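Local coordinates for protein molybdopterin biosynthesis enzyme, MoaB (Thermus thermophilus, PDB 3MCH) that probably acts in molybdenum cofactor biosynthesis, as a MogA/MoaB-family protein with a probable molybdopterin-binding domain, at residues 4-9 against 21-26. Residues are numbered along the deposited sequence; the frame is centred on the assembly and turned at random.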
# COMPACT_ATOMS: atom_id res chain seq x y z
N VAL B 4 14.47 21.55 2.58
CA VAL B 4 13.23 21.03 3.12
C VAL B 4 12.25 22.10 3.56
O VAL B 4 12.63 23.13 4.11
CB VAL B 4 13.52 20.14 4.36
CG1 VAL B 4 12.23 19.52 4.90
CG2 VAL B 4 14.52 19.07 3.99
N GLY B 5 10.97 21.84 3.30
CA GLY B 5 9.92 22.74 3.72
C GLY B 5 9.04 21.96 4.69
O GLY B 5 8.72 20.80 4.45
N ILE B 6 8.68 22.58 5.81
CA ILE B 6 7.82 21.92 6.80
C ILE B 6 6.49 22.65 6.80
O ILE B 6 6.43 23.85 7.07
CB ILE B 6 8.47 21.97 8.22
CG1 ILE B 6 9.80 21.22 8.20
CG2 ILE B 6 7.53 21.34 9.25
CD1 ILE B 6 9.79 19.73 7.76
N LEU B 7 5.42 21.93 6.48
CA LEU B 7 4.08 22.52 6.44
C LEU B 7 3.18 21.94 7.51
O LEU B 7 2.82 20.76 7.45
CB LEU B 7 3.45 22.30 5.06
CG LEU B 7 2.05 22.88 4.86
CD1 LEU B 7 2.10 24.39 5.03
CD2 LEU B 7 1.53 22.52 3.48
N THR B 8 2.80 22.75 8.49
CA THR B 8 1.93 22.30 9.56
C THR B 8 0.48 22.59 9.20
O THR B 8 0.06 23.75 9.12
CB THR B 8 2.30 22.97 10.90
OG1 THR B 8 3.61 22.55 11.29
CG2 THR B 8 1.31 22.58 11.99
N VAL B 9 -0.28 21.53 8.97
CA VAL B 9 -1.68 21.62 8.59
C VAL B 9 -2.69 21.47 9.72
O VAL B 9 -2.83 20.39 10.30
CB VAL B 9 -2.05 20.50 7.58
CG1 VAL B 9 -3.49 20.65 7.12
CG2 VAL B 9 -1.10 20.54 6.39
N THR B 21 4.93 22.62 18.24
CA THR B 21 5.90 21.64 18.72
C THR B 21 6.19 20.50 17.75
O THR B 21 7.22 19.84 17.87
CB THR B 21 5.45 21.04 20.06
OG1 THR B 21 4.12 20.54 19.95
CG2 THR B 21 5.52 22.09 21.17
N THR B 22 5.29 20.26 16.80
CA THR B 22 5.53 19.20 15.83
C THR B 22 6.62 19.67 14.88
O THR B 22 7.53 18.91 14.53
CB THR B 22 4.25 18.87 15.05
OG1 THR B 22 3.21 18.52 15.97
CG2 THR B 22 4.49 17.70 14.10
N HIS B 23 6.53 20.92 14.46
CA HIS B 23 7.53 21.54 13.60
C HIS B 23 8.91 21.32 14.23
O HIS B 23 9.86 20.91 13.56
CB HIS B 23 7.24 23.05 13.48
CG HIS B 23 8.37 23.85 12.92
ND1 HIS B 23 8.62 25.15 13.31
CD2 HIS B 23 9.31 23.55 11.99
CE1 HIS B 23 9.66 25.62 12.65
NE2 HIS B 23 10.10 24.67 11.84
N LEU B 24 9.00 21.58 15.53
CA LEU B 24 10.27 21.41 16.25
C LEU B 24 10.74 19.97 16.31
O LEU B 24 11.94 19.70 16.22
CB LEU B 24 10.14 21.96 17.67
CG LEU B 24 9.90 23.47 17.78
CD1 LEU B 24 9.80 23.85 19.25
CD2 LEU B 24 11.03 24.24 17.12
N ALA B 25 9.81 19.03 16.46
CA ALA B 25 10.17 17.62 16.53
C ALA B 25 10.77 17.18 15.19
O ALA B 25 11.73 16.42 15.14
CB ALA B 25 8.95 16.78 16.85
N ILE B 26 10.17 17.67 14.10
CA ILE B 26 10.65 17.34 12.77
C ILE B 26 12.07 17.85 12.55
O ILE B 26 12.93 17.12 12.07
CB ILE B 26 9.69 17.90 11.70
CG1 ILE B 26 8.34 17.17 11.80
CG2 ILE B 26 10.31 17.75 10.31
CD1 ILE B 26 8.37 15.63 11.71
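Ile-6 gives the largest share of the contact, meeting Ile-26 with one branch and His-23 with the other, residues one helical turn apart. The tight point is methyl against methyl: CD1 of Ile-6 lies 3.3 Å from CG2 of Ile-26, a separation short for two methyl carbons, while CG1 of Ile-6 stands back at 4.1 Å from that same Ile-26 CG2. In Ile-26 the methyl CG2 is anti to the backbone N and faces the strand, whereas the longer CG1 branch (chi1 -67°) turns off from the strand; the side chain also touches Leu-67 of strand 65-69 and Ala-135 of helix 132-142. The other branch of Ile-6 is less closely met. Its CG2 approaches the imidazole of His-23 obliquely, 3.9 Å from CD2; with CG anti to the backbone N (chi1 165°), the His-23 ring reaches out from the helix, its CD2 corner beside the methyl. On its own account the ring stacks with Tyr-40 of strand 35-43.

Packing slackens toward the start of the helix. There Thr-8, partly exposed, comes no nearer than 4.3 Å, from its OG1 to CB of His-23, and that hydroxyl is engaged instead by Asp-20 and Asn-69. Because Asp-20 also accepts a hydrogen bond from the backbone N of His-23, it links the strand side chain to the first turn of the helix.

The segments bury 185 Å² in total. Their axes come within 9.1 Å of each other. The angle between their N-to-C directions is 151°, so the helix runs back roughly antiparallel over the sheet. This is the geometry of the first beta-alpha-beta crossover, strand 2-9, helix 21-30 and strand 35-43, in the alpha/beta fold of the MogA/MoaB family.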